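Local coordinates for protein fatty acid amide hydrolase (Candida albicans, PDB 6KVR) that probably hydrolyses monocarboxylic acid amides, fatty acid amides among them, to the free carboxylate and ammonium, as a member of the amidase family, at residues Glu21-Glu26 with Asn412-Lys417; Asn45-Leu50 with Ala114-Asn119; His109-Ala114 with Gly238-Tyr243. All coordinates share one frame; numbering follows the deposited sequence.

Contact 1: residues Glu21-Glu26 with Asn412-Lys417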
loop_
_atom_site.group_PDB
_atom_site.type_symbol
_atom_site.label_atom_id
_atom_site.label_comp_id
_atom_site.label_asym_id
_atom_site.label_seq_id
_atom_site.Cartn_x
_atom_site.Cartn_y
_atom_site.Cartn_z
ATOM N N GLU A 21 26.778 5.651 -33.850
ATOM C CA GLU A 21 27.637 6.816 -34.036
ATOM C C GLU A 21 27.553 7.752 -32.834
ATOM O O GLU A 21 28.583 8.154 -32.274
ATOM C CB GLU A 21 27.269 7.546 -35.328
ATOM C CG GLU A 21 28.060 8.826 -35.556
ATOM C CD GLU A 21 27.553 9.622 -36.750
ATOM O OE1 GLU A 21 26.758 9.060 -37.540
ATOM O OE2 GLU A 21 27.952 10.804 -36.901
ATOM N N ILE A 22 26.331 8.082 -32.402
ATOM C CA ILE A 22 26.159 8.991 -31.269
ATOM C C ILE A 22 26.725 8.380 -29.992
ATOM O O ILE A 22 27.407 9.060 -29.214
ATOM C CB ILE A 22 24.677 9.374 -31.105
ATOM C CG1 ILE A 22 24.197 10.162 -32.326
ATOM C CG2 ILE A 22 24.478 10.189 -29.826
ATOM C CD1 ILE A 22 22.714 10.529 -32.286
ATOM N N TYR A 23 26.467 7.087 -29.760
ATOM C CA TYR A 23 27.022 6.437 -28.574
ATOM C C TYR A 23 28.545 6.486 -28.586
ATOM O O TYR A 23 29.172 6.856 -27.585
ATOM C CB TYR A 23 26.525 4.989 -28.470
ATOM C CG TYR A 23 27.159 4.184 -27.339
ATOM C CD1 TYR A 23 26.716 4.319 -26.025
ATOM C CD2 TYR A 23 28.210 3.290 -27.588
ATOM C CE1 TYR A 23 27.294 3.575 -24.982
ATOM C CE2 TYR A 23 28.791 2.546 -26.553
ATOM C CZ TYR A 23 28.327 2.701 -25.251
ATOM O OH TYR A 23 28.896 1.977 -24.210
ATOM N N THR A 24 29.167 6.130 -29.715
ATOM C CA THR A 24 30.632 6.071 -29.732
ATOM C C THR A 24 31.258 7.447 -29.502
ATOM O O THR A 24 32.259 7.562 -28.790
ATOM C CB THR A 24 31.145 5.463 -31.040
ATOM O OG1 THR A 24 30.477 4.224 -31.294
ATOM C CG2 THR A 24 32.636 5.179 -30.934
ATOM N N LYS A 25 30.669 8.507 -30.063
ATOM C CA LYS A 25 31.267 9.836 -29.904
ATOM C C LYS A 25 30.986 10.453 -28.532
ATOM O O LYS A 25 31.914 10.928 -27.865
ATOM C CB LYS A 25 30.782 10.785 -31.004
ATOM C CG LYS A 25 31.889 11.707 -31.494
ATOM C CD LYS A 25 31.473 12.601 -32.660
ATOM C CE LYS A 25 32.550 12.589 -33.757
ATOM N NZ LYS A 25 33.918 12.988 -33.284
ATOM N N GLU A 26 29.717 10.484 -28.107
ATOM C CA GLU A 26 29.332 11.251 -26.924
ATOM C C GLU A 26 29.400 10.470 -25.620
ATOM O O GLU A 26 29.549 11.092 -24.562
ATOM C CB GLU A 26 27.902 11.806 -27.053
ATOM C CG GLU A 26 27.510 12.244 -28.438
ATOM C CD GLU A 26 28.165 13.562 -28.818
ATOM O OE1 GLU A 26 28.809 14.184 -27.935
ATOM O OE2 GLU A 26 28.051 13.972 -29.999
ATOM N N ASN A 412 21.804 6.393 -26.570
ATOM C CA ASN A 412 21.825 5.577 -27.782
ATOM C C ASN A 412 22.716 4.340 -27.644
ATOM O O ASN A 412 23.193 3.800 -28.645
ATOM C CB ASN A 412 22.241 6.430 -28.980
ATOM C CG ASN A 412 21.128 7.343 -29.431
ATOM O OD1 ASN A 412 21.224 8.564 -29.330
ATOM N ND2 ASN A 412 20.039 6.750 -29.885
ATOM N N GLU A 413 22.923 3.872 -26.408
ATOM C CA GLU A 413 23.766 2.710 -26.145
ATOM C C GLU A 413 23.185 1.458 -26.800
ATOM O O GLU A 413 21.964 1.342 -26.951
ATOM C CB GLU A 413 23.913 2.476 -24.632
ATOM C CG GLU A 413 22.587 2.229 -23.867
ATOM C CD GLU A 413 22.804 1.732 -22.419
ATOM O OE1 GLU A 413 23.406 0.642 -22.229
ATOM O OE2 GLU A 413 22.378 2.431 -21.461
ATOM N N PRO A 414 24.035 0.500 -27.195
ATOM C CA PRO A 414 23.524 -0.686 -27.896
ATOM C C PRO A 414 22.678 -1.560 -26.975
ATOM O O PRO A 414 23.003 -1.766 -25.803
ATOM C CB PRO A 414 24.798 -1.417 -28.356
ATOM C CG PRO A 414 25.897 -0.888 -27.498
ATOM C CD PRO A 414 25.513 0.516 -27.132
ATOM N N LEU A 415 21.586 -2.076 -27.527
ATOM C CA LEU A 415 20.675 -2.920 -26.763
ATOM C C LEU A 415 21.264 -4.312 -26.546
ATOM O O LEU A 415 21.739 -4.958 -27.484
ATOM C CB LEU A 415 19.341 -3.021 -27.490
ATOM C CG LEU A 415 18.562 -1.698 -27.522
ATOM C CD1 LEU A 415 17.229 -1.893 -28.208
ATOM C CD2 LEU A 415 18.355 -1.156 -26.119
ATOM N N THR A 416 21.238 -4.763 -25.298
ATOM C CA THR A 416 21.612 -6.126 -24.940
ATOM C C THR A 416 20.537 -7.124 -25.400
ATOM O O THR A 416 19.374 -6.769 -25.628
ATOM C CB THR A 416 21.840 -6.158 -23.426
ATOM O OG1 THR A 416 23.156 -5.645 -23.134
ATOM C CG2 THR A 416 21.605 -7.512 -22.810
ATOM N N LYS A 417 20.941 -8.385 -25.559
ATOM C CA LYS A 417 20.014 -9.422 -26.011
ATOM C C LYS A 417 18.815 -9.565 -25.069
ATOM O O LYS A 417 17.658 -9.586 -25.509
ATOM C CB LYS A 417 20.746 -10.763 -26.141
ATOM C CG LYS A 417 19.819 -11.920 -26.500
ATOM C CD LYS A 417 20.518 -13.265 -26.453
ATOM C CE LYS A 417 19.488 -14.378 -26.311
ATOM N NZ LYS A 417 20.135 -15.667 -25.991
#
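OE1 of E413, the residue whose CA and CB touch the Y23 ring, is gripped by two side-chain amides, taking hydrogen bonds from Q205 NE2 and N215 ND2, while OE2 takes one from V173 N. CB of E413 rests 3.6 Å from CE1 of Y23. CG of E413 sits between the backbone N and the carbonyl carbon (chi1 59°) and the chain runs extended beyond it, which carries the acid away from the helix, toward Q205 and N215. The backbone comes closer still: CA of E413 lies 3.4 Å from CD1 of Y23, obliquely to the ring. P414 takes one face of the same ring. Its CD stands 3.8 Å from the ring centroid, almost straight above the centre at 6° off the normal, a well-formed CH-pi contact. In the fold, this sets the first turns of helix 20-40 on the loop between helices 402-409 and 417-423 of the amidase chain. E413 lies about 10 Å, side chain to side chain, from L207, a predicted substrate-binding residue. Contact with the helix begins at N412, the first residue to leave helical geometry after 402-409, with positive phi. Its carbonyl O approaches CB of Y23 at 3.5 Å, while its side-chain OD1 lies alongside I22, near both its CG2 and CD1 methyls, 3.7 Å from CG2. No hydrogen bond joins the two segments directly; nearby, the backbone of N412 bonds to D19 and L415 N bonds to the carboxylate of E18.

Contact 2: residues Asn45-Leu50 with Ala114-Asn119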
loop_
_atom_site.group_PDB
_atom_site.type_symbol
_atom_site.label_atom_id
_atom_site.label_comp_id
_atom_site.label_asym_id
_atom_site.label_seq_id
_atom_site.Cartn_x
_atom_site.Cartn_y
_atom_site.Cartn_z
ATOM N N ASN A 45 47.800 -6.072 -3.819
ATOM C CA ASN A 45 48.132 -7.042 -2.778
ATOM C C ASN A 45 46.989 -8.017 -2.516
ATOM O O ASN A 45 47.228 -9.128 -2.033
ATOM C CB ASN A 45 48.523 -6.314 -1.491
ATOM C CG ASN A 45 47.684 -5.067 -1.245
ATOM O OD1 ASN A 45 47.520 -4.226 -2.145
ATOM N ND2 ASN A 45 47.146 -4.939 -0.020
ATOM N N TYR A 46 45.748 -7.630 -2.827
ATOM C CA TYR A 46 44.597 -8.511 -2.653
ATOM C C TYR A 46 44.294 -9.335 -3.896
ATOM O O TYR A 46 43.395 -10.185 -3.858
ATOM C CB TYR A 46 43.354 -7.704 -2.266
ATOM C CG TYR A 46 43.386 -7.152 -0.868
ATOM C CD1 TYR A 46 44.357 -7.556 0.049
ATOM C CD2 TYR A 46 42.443 -6.215 -0.459
ATOM C CE1 TYR A 46 44.385 -7.038 1.337
ATOM C CE2 TYR A 46 42.460 -5.696 0.828
ATOM C CZ TYR A 46 43.426 -6.112 1.722
ATOM O OH TYR A 46 43.430 -5.592 3.000
ATOM N N THR A 47 45.014 -9.099 -4.988
ATOM C CA THR A 47 44.786 -9.791 -6.242
ATOM C C THR A 47 45.694 -11.021 -6.316
ATOM O O THR A 47 46.514 -11.283 -5.431
ATOM C CB THR A 47 45.007 -8.833 -7.421
ATOM O OG1 THR A 47 44.229 -9.269 -8.543
ATOM C CG2 THR A 47 46.483 -8.775 -7.838
ATOM N N ILE A 48 45.549 -11.775 -7.402
ATOM C CA ILE A 48 46.222 -13.056 -7.562
ATOM C C ILE A 48 46.458 -13.301 -9.047
ATOM O O ILE A 48 45.831 -12.677 -9.907
ATOM C CB ILE A 48 45.386 -14.165 -6.866
ATOM C CG1 ILE A 48 45.817 -14.289 -5.400
ATOM C CG2 ILE A 48 45.332 -15.490 -7.650
ATOM C CD1 ILE A 48 45.084 -15.325 -4.651
ATOM N N GLU A 49 47.429 -14.164 -9.349
ATOM C CA GLU A 49 47.661 -14.632 -10.712
ATOM C C GLU A 49 46.718 -15.802 -10.979
ATOM O O GLU A 49 46.788 -16.834 -10.295
ATOM C CB GLU A 49 49.121 -15.044 -10.900
ATOM C CG GLU A 49 49.996 -13.922 -11.437
ATOM C CD GLU A 49 51.484 -14.078 -11.105
ATOM O OE1 GLU A 49 52.032 -15.207 -11.182
ATOM O OE2 GLU A 49 52.102 -13.048 -10.754
ATOM N N LEU A 50 45.829 -15.633 -11.959
ATOM C CA LEU A 50 44.800 -16.631 -12.215
ATOM C C LEU A 50 45.423 -17.943 -12.706
ATOM O O LEU A 50 46.467 -17.942 -13.367
ATOM C CB LEU A 50 43.800 -16.101 -13.238
ATOM C CG LEU A 50 42.886 -14.976 -12.725
ATOM C CD1 LEU A 50 41.970 -14.442 -13.828
ATOM C CD2 LEU A 50 42.072 -15.469 -11.538
ATOM N N ALA A 114 36.688 -12.135 -5.160
ATOM C CA ALA A 114 35.383 -12.333 -5.798
ATOM C C ALA A 114 35.291 -11.601 -7.141
ATOM O O ALA A 114 34.897 -12.190 -8.158
ATOM C CB ALA A 114 34.265 -11.875 -4.858
ATOM N N HIS A 115 35.675 -10.318 -7.166
ATOM C CA HIS A 115 35.641 -9.553 -8.412
ATOM C C HIS A 115 36.569 -10.138 -9.472
ATOM O O HIS A 115 36.212 -10.188 -10.655
ATOM C CB HIS A 115 36.017 -8.091 -8.167
ATOM C CG HIS A 115 35.973 -7.259 -9.413
ATOM N ND1 HIS A 115 34.803 -7.009 -10.099
ATOM C CD2 HIS A 115 36.955 -6.658 -10.122
ATOM C CE1 HIS A 115 35.060 -6.263 -11.157
ATOM N NE2 HIS A 115 36.362 -6.040 -11.200
ATOM N N GLN A 116 37.777 -10.547 -9.075
ATOM C CA GLN A 116 38.743 -11.064 -10.044
ATOM C C GLN A 116 38.217 -12.308 -10.753
ATOM O O GLN A 116 38.497 -12.519 -11.937
ATOM C CB GLN A 116 40.073 -11.365 -9.344
ATOM C CG GLN A 116 41.280 -10.987 -10.167
ATOM C CD GLN A 116 42.552 -11.682 -9.704
ATOM O OE1 GLN A 116 42.694 -12.038 -8.534
ATOM N NE2 GLN A 116 43.473 -11.892 -10.633
ATOM N N PHE A 117 37.411 -13.113 -10.065
ATOM C CA PHE A 117 36.845 -14.311 -10.668
ATOM C C PHE A 117 35.462 -14.077 -11.278
ATOM O O PHE A 117 35.199 -14.557 -12.383
ATOM C CB PHE A 117 36.772 -15.426 -9.624
ATOM C CG PHE A 117 38.103 -16.087 -9.347
ATOM C CD1 PHE A 117 38.545 -17.149 -10.133
ATOM C CD2 PHE A 117 38.914 -15.648 -8.305
ATOM C CE1 PHE A 117 39.773 -17.769 -9.873
ATOM C CE2 PHE A 117 40.127 -16.252 -8.042
ATOM C CZ PHE A 117 40.562 -17.315 -8.829
ATOM N N THR A 118 34.560 -13.359 -10.592
ATOM C CA THR A 118 33.182 -13.272 -11.056
ATOM C C THR A 118 32.823 -11.973 -11.775
ATOM O O THR A 118 31.781 -11.938 -12.439
ATOM C CB THR A 118 32.218 -13.452 -9.885
ATOM O OG1 THR A 118 32.396 -12.366 -8.965
ATOM C CG2 THR A 118 32.463 -14.794 -9.189
ATOM N N ASN A 119 33.632 -10.914 -11.660
ATOM C CA ASN A 119 33.341 -9.608 -12.275
ATOM C C ASN A 119 32.085 -8.985 -11.658
ATOM O O ASN A 119 31.280 -8.344 -12.336
ATOM C CB ASN A 119 33.216 -9.715 -13.801
ATOM C CG ASN A 119 33.291 -8.357 -14.502
ATOM O OD1 ASN A 119 34.132 -7.518 -14.175
ATOM N ND2 ASN A 119 32.405 -8.141 -15.481
#
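Q116 on helix 100-118 reaches over to the 45-50 loop and turns both ends of its amide to the backbone of one residue, I48. NE2 donates to I48 O at 2.6 Å in a nearly straight bond (163°), with the oxygen close to the amide plane of the glutamine. The return bond, I48 N to Q116 OE1 at 3.1 Å, is weak and bent to 127°. T47 crosses the glutamine at about a right angle and lays its OG1 3.2 Å from Q116 CD. L50 comes from the opposite direction, its CG 3.8 Å from Q116 NE2. The CD2 methyl of L50 passes on to the phenylalanine and sits over one face of the F117 ring, offset toward the rim, 3.9 Å from its centroid in a CH-pi contact. Behind this layer F117 also packs on A64 and Y67 of helix 64-70, and I48 on L73 and L113. The helix closes just beyond: A114 O accepts both T118 N and T118 OG1, the hydroxyl at 2.6 Å and above the carbonyl plane, and N119 then leaves helical geometry with positive phi. The glutamine amide thus stands in for a peptide partner of I48, where the chain from T47 on has no regular structure. Pairing NE2 with the carbonyl and OE1 with the N-H probably sets which way round the amide lies, since a reversed group would put oxygen against oxygen.

Contact 3: residues His109-Ala114 with Gly238-Tyr243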
loop_
_atom_site.group_PDB
_atom_site.type_symbol
_atom_site.label_atom_id
_atom_site.label_comp_id
_atom_site.label_asym_id
_atom_site.label_seq_id
_atom_site.Cartn_x
_atom_site.Cartn_y
_atom_site.Cartn_z
ATOM N N HIS A 109 39.687 -8.137 1.243
ATOM C CA HIS A 109 40.481 -9.115 0.512
ATOM C C HIS A 109 39.580 -10.111 -0.215
ATOM O O HIS A 109 39.721 -10.327 -1.424
ATOM C CB HIS A 109 41.417 -9.833 1.498
ATOM C CG HIS A 109 42.495 -10.651 0.852
ATOM N ND1 HIS A 109 43.542 -11.191 1.571
ATOM C CD2 HIS A 109 42.685 -11.032 -0.435
ATOM C CE1 HIS A 109 44.333 -11.863 0.753
ATOM N NE2 HIS A 109 43.840 -11.778 -0.470
ATOM N N ARG A 110 38.625 -10.712 0.505
ATOM C CA ARG A 110 37.779 -11.725 -0.117
ATOM C C ARG A 110 36.919 -11.135 -1.235
ATOM O O ARG A 110 36.634 -11.829 -2.221
ATOM C CB ARG A 110 36.914 -12.412 0.946
ATOM C CG ARG A 110 36.349 -13.774 0.513
ATOM C CD ARG A 110 35.909 -14.645 1.702
ATOM N NE ARG A 110 35.082 -15.774 1.276
ATOM C CZ ARG A 110 34.787 -16.832 2.025
ATOM N NH1 ARG A 110 35.252 -16.965 3.257
ATOM N NH2 ARG A 110 34.010 -17.788 1.522
ATOM N N ALA A 111 36.535 -9.851 -1.123
ATOM C CA ALA A 111 35.725 -9.221 -2.167
ATOM C C ALA A 111 36.550 -8.941 -3.415
ATOM O O ALA A 111 36.035 -9.036 -4.537
ATOM C CB ALA A 111 35.083 -7.932 -1.641
ATOM N N THR A 112 37.831 -8.590 -3.250
ATOM C CA THR A 112 38.683 -8.376 -4.423
ATOM C C THR A 112 38.881 -9.676 -5.191
ATOM O O THR A 112 38.840 -9.693 -6.430
ATOM C CB THR A 112 40.040 -7.797 -4.004
ATOM O OG1 THR A 112 39.836 -6.631 -3.197
ATOM C CG2 THR A 112 40.860 -7.408 -5.218
ATOM N N LEU A 113 39.094 -10.779 -4.467
ATOM C CA LEU A 113 39.137 -12.088 -5.109
ATOM C C LEU A 113 37.823 -12.380 -5.830
ATOM O O LEU A 113 37.823 -12.769 -7.006
ATOM C CB LEU A 113 39.466 -13.166 -4.071
ATOM C CG LEU A 113 40.904 -13.031 -3.534
ATOM C CD1 LEU A 113 41.106 -13.850 -2.260
ATOM C CD2 LEU A 113 41.957 -13.370 -4.599
ATOM N N ALA A 114 36.688 -12.135 -5.160
ATOM C CA ALA A 114 35.383 -12.333 -5.798
ATOM C C ALA A 114 35.291 -11.601 -7.141
ATOM O O ALA A 114 34.897 -12.190 -8.158
ATOM C CB ALA A 114 34.265 -11.875 -4.858
ATOM N N GLY A 238 24.512 -11.491 -5.715
ATOM C CA GLY A 238 24.527 -12.941 -5.618
ATOM C C GLY A 238 25.932 -13.510 -5.701
ATOM O O GLY A 238 26.302 -14.397 -4.926
ATOM N N ALA A 239 26.741 -12.995 -6.630
ATOM C CA ALA A 239 28.107 -13.483 -6.765
ATOM C C ALA A 239 28.910 -13.213 -5.496
ATOM O O ALA A 239 29.556 -14.118 -4.958
ATOM C CB ALA A 239 28.781 -12.845 -7.982
ATOM N N ILE A 240 28.870 -11.976 -4.989
ATOM C CA ILE A 240 29.774 -11.614 -3.897
ATOM C C ILE A 240 29.318 -12.245 -2.584
ATOM O O ILE A 240 30.143 -12.655 -1.765
ATOM C CB ILE A 240 29.920 -10.083 -3.782
ATOM C CG1 ILE A 240 31.022 -9.732 -2.789
ATOM C CG2 ILE A 240 28.623 -9.428 -3.292
ATOM C CD1 ILE A 240 31.378 -8.252 -2.783
ATOM N N VAL A 241 28.010 -12.333 -2.354
ATOM C CA VAL A 241 27.536 -12.992 -1.143
ATOM C C VAL A 241 27.815 -14.491 -1.220
ATOM O O VAL A 241 28.378 -15.076 -0.291
ATOM C CB VAL A 241 26.042 -12.679 -0.907
ATOM C CG1 VAL A 241 25.483 -13.471 0.275
ATOM C CG2 VAL A 241 25.845 -11.179 -0.673
ATOM N N GLY A 242 27.477 -15.126 -2.353
ATOM C CA GLY A 242 27.765 -16.548 -2.521
ATOM C C GLY A 242 29.235 -16.899 -2.356
ATOM O O GLY A 242 29.571 -17.980 -1.871
ATOM N N TYR A 243 30.128 -15.995 -2.752
ATOM C CA TYR A 243 31.560 -16.147 -2.555
ATOM C C TYR A 243 32.011 -15.791 -1.142
ATOM O O TYR A 243 33.137 -16.133 -0.771
ATOM C CB TYR A 243 32.307 -15.261 -3.552
ATOM C CG TYR A 243 33.789 -15.561 -3.723
ATOM C CD1 TYR A 243 34.222 -16.526 -4.626
ATOM C CD2 TYR A 243 34.754 -14.849 -3.021
ATOM C CE1 TYR A 243 35.578 -16.795 -4.805
ATOM C CE2 TYR A 243 36.123 -15.111 -3.202
ATOM C CZ TYR A 243 36.522 -16.078 -4.090
ATOM O OH TYR A 243 37.864 -16.338 -4.265
#
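Helices 109-114 and 238-243 run in largely opposed directions, 128° apart with axes 9.6 Å from each other at closest approach, and their CA atoms come nearest at A114 and I240, 6.0 Å. R110 spans the gap side-on: NE donates to Y243 O at 2.8 Å in the carbonyl plane, on a lone pair, and NH2 donates to the same oxygen at 3.0 Å from above that plane. Both bonds lie near the guanidinium plane, which stands at 88° to the tyrosine ring. CG of R110 anti to the backbone N (chi1 -161°), with the chain extended as far as NE, gives the reach needed to meet the main-chain carbonyl of Y243. NH1 forms a salt bridge with D83, and NH2 is also hydrogen-bonded with Y69 OH. In the amidase fold, helix 235-243 follows the predicted catalytic S233 and leads into strand 248-253 of the central mixed sheet, so this packing joins helix 100-118 to the helix that precedes that strand. I240 lies about 9 Å, side chain to side chain, from K158 of the predicted charge relay and also touches V199 and T201 of strand 199-201. Toward helix 100-118 its CD1 meets CB of A111 at 3.9 Å. Y243 lays one ring face against CA of A114, offset toward the rim, a CH-pi contact; CB of A114 reaches Y243 CD2 at 3.5 Å. The phenol end continues to L113, where Y243 OH lies 3.6 Å from CB.

In the fold
From the N terminus, helix 20-40 supplies the first half of contact 1, which is completed only at 412-417 and so closes a loop of 385 residues containing both other contacts. The chain then passes through the 45-50 loop and reaches helix 100-118, where contact 2 closes a mostly helical loop of 63 residues. Contact 3 starts on the same helix and shares A114; its closure at 238-243 means that contacts 2 and 3 cross along the chain. Their centres are 9 Å apart, and Y46 packs against H109 and T112. Helix 100-118 thus ties the N-terminal loop to helix 235-243, while contact 1 sits apart, its centre 29 Å from that of contact 2 and 30 Å from that of contact 3.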